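Local coordinates for extracellular matrix-binding protein EbhA (Staphylococcus aureus, PDB 2DGJ) that probably helps Staphylococcus aureus adhere to extracellular matrix, this fragment being part of the rod of three-helix bundles in a giant cell wall-associated adhesin, at residues E153-A158 and A196-E201. Numbering follows the deposited sequence.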
loop_
_atom_site.group_PDB
_atom_site.type_symbol
_atom_site.label_atom_id
_atom_site.label_comp_id
_atom_site.label_asym_id
_atom_site.label_seq_id
_atom_site.Cartn_x
_atom_site.Cartn_y
_atom_site.Cartn_z
ATOM N N GLU A 153 21.059 2.043 43.516
ATOM C CA GLU A 153 20.005 1.057 43.691
ATOM C C GLU A 153 18.739 1.348 42.891
ATOM O O GLU A 153 18.137 0.429 42.338
ATOM C CB GLU A 153 19.652 0.906 45.174
ATOM C CG GLU A 153 18.387 0.093 45.410
ATOM C CD GLU A 153 18.215 -0.339 46.853
ATOM O OE1 GLU A 153 18.533 0.450 47.769
ATOM O OE2 GLU A 153 17.747 -1.476 47.069
ATOM N N SER A 154 18.330 2.613 42.830
ATOM C CA SER A 154 17.122 2.965 42.090
ATOM C C SER A 154 17.312 2.660 40.613
ATOM O O SER A 154 16.375 2.241 39.933
ATOM C CB SER A 154 16.782 4.448 42.262
ATOM O OG SER A 154 17.606 5.254 41.440
ATOM N N LYS A 155 18.525 2.884 40.117
ATOM C CA LYS A 155 18.842 2.615 38.720
ATOM C C LYS A 155 18.858 1.109 38.448
ATOM O O LYS A 155 18.321 0.650 37.442
ATOM C CB LYS A 155 20.198 3.225 38.364
ATOM C CG LYS A 155 20.146 4.713 38.058
ATOM C CD LYS A 155 21.517 5.355 38.166
ATOM C CE LYS A 155 21.640 6.572 37.249
ATOM N NZ LYS A 155 20.578 7.596 37.451
ATOM N N ARG A 156 19.472 0.340 39.341
ATOM C CA ARG A 156 19.529 -1.112 39.177
ATOM C C ARG A 156 18.116 -1.685 39.145
ATOM O O ARG A 156 17.814 -2.590 38.365
ATOM C CB ARG A 156 20.298 -1.772 40.328
ATOM C CG ARG A 156 21.772 -1.409 40.427
ATOM C CD ARG A 156 22.498 -2.410 41.311
ATOM N NE ARG A 156 21.855 -2.542 42.613
ATOM C CZ ARG A 156 22.140 -1.794 43.671
ATOM N NH1 ARG A 156 23.066 -0.846 43.596
ATOM N NH2 ARG A 156 21.491 -1.990 44.810
ATOM N N ASN A 157 17.256 -1.150 40.007
ATOM C CA ASN A 157 15.875 -1.606 40.099
ATOM C C ASN A 157 15.078 -1.266 38.849
ATOM O O ASN A 157 14.246 -2.054 38.402
ATOM C CB ASN A 157 15.199 -0.989 41.330
ATOM C CG ASN A 157 15.584 -1.691 42.621
ATOM O OD1 ASN A 157 16.564 -2.439 42.667
ATOM N ND2 ASN A 157 14.815 -1.447 43.681
ATOM N N ALA A 158 15.339 -0.091 38.284
ATOM C CA ALA A 158 14.635 0.344 37.087
ATOM C C ALA A 158 14.966 -0.577 35.922
ATOM O O ALA A 158 14.103 -0.895 35.108
ATOM C CB ALA A 158 15.012 1.781 36.750
ATOM N N ALA A 196 21.206 4.150 31.792
ATOM C CA ALA A 196 21.240 4.912 33.031
ATOM C C ALA A 196 22.213 4.319 34.056
ATOM O O ALA A 196 22.735 5.049 34.902
ATOM C CB ALA A 196 19.832 5.000 33.623
ATOM N N LEU A 197 22.443 3.005 33.991
ATOM C CA LEU A 197 23.364 2.345 34.922
ATOM C C LEU A 197 24.622 3.191 35.055
ATOM O O LEU A 197 25.252 3.513 34.058
ATOM C CB LEU A 197 23.728 0.941 34.423
ATOM C CG LEU A 197 22.802 -0.240 34.742
ATOM C CD1 LEU A 197 21.673 0.180 35.681
ATOM C CD2 LEU A 197 22.246 -0.791 33.445
ATOM N N ASN A 198 24.994 3.538 36.284
ATOM C CA ASN A 198 26.153 4.400 36.504
ATOM C C ASN A 198 27.228 3.839 37.435
ATOM O O ASN A 198 27.986 4.599 38.048
ATOM C CB ASN A 198 25.672 5.760 37.037
ATOM C CG ASN A 198 24.935 5.641 38.360
ATOM O OD1 ASN A 198 24.363 4.597 38.679
ATOM N ND2 ASN A 198 24.932 6.726 39.132
ATOM N N GLY A 199 27.304 2.517 37.533
ATOM C CA GLY A 199 28.307 1.914 38.390
ATOM C C GLY A 199 29.699 2.391 38.025
ATOM O O GLY A 199 30.539 2.619 38.898
ATOM N N ALA A 200 29.950 2.544 36.728
ATOM C CA ALA A 200 31.247 2.996 36.240
ATOM C C ALA A 200 31.578 4.369 36.808
ATOM O O ALA A 200 32.699 4.611 37.260
ATOM C CB ALA A 200 31.234 3.046 34.725
ATOM N N GLU A 201 30.598 5.268 36.780
ATOM C CA GLU A 201 30.792 6.618 37.297
ATOM C C GLU A 201 30.878 6.664 38.818
ATOM O O GLU A 201 31.646 7.441 39.370
ATOM C CB GLU A 201 29.673 7.546 36.820
ATOM C CG GLU A 201 29.724 7.847 35.335
ATOM C CD GLU A 201 28.812 6.954 34.512
ATOM O OE1 GLU A 201 28.705 5.746 34.816
ATOM O OE2 GLU A 201 28.208 7.465 33.546
#
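Lys155 reaches from its helix to the chain around Ala196 and Asn198, and its methylenes rather than its ammonium group do the touching. CG lies anti to the carbonyl carbon (chi1 -81°) and the chain runs on extended until it bends at chi4: CE comes to 3.0 Å from Ala196 O, whereas NZ stays 4.2 Å from that same oxygen. The Asn198 side chain crosses this aliphatic run at about a right angle, with its OD1 3.0 Å from Lys155 CD. Both carbon-oxygen approaches are tighter than normal contact, and their exact values deserve caution. Lysine suits this place because its methylenes can lie against carbonyl and amide while the ammonium group stays at the chain's end.

The protein is a string of three-helix bundles, and here the start of helix 153-170 in a FIVAR module packs against the link between helices 180-194 and 199-215. Asn198, a common residue type at the N-cap position it occupies, makes no capping bond; with CG between backbone N and carbonyl carbon (chi1 61°), its amide lies across the lysine and ND2 donates to Asp152 OD2, its strongest polar partner.

The CB of Leu197 points away from helix 153-170, but the isobutyl end turns back, bringing CD1 to 3.8 Å from Lys155 O. Such a branched, nonpolar end can pack on a helix backbone without needing a polar partner; it also touches Tyr148 and Ala151.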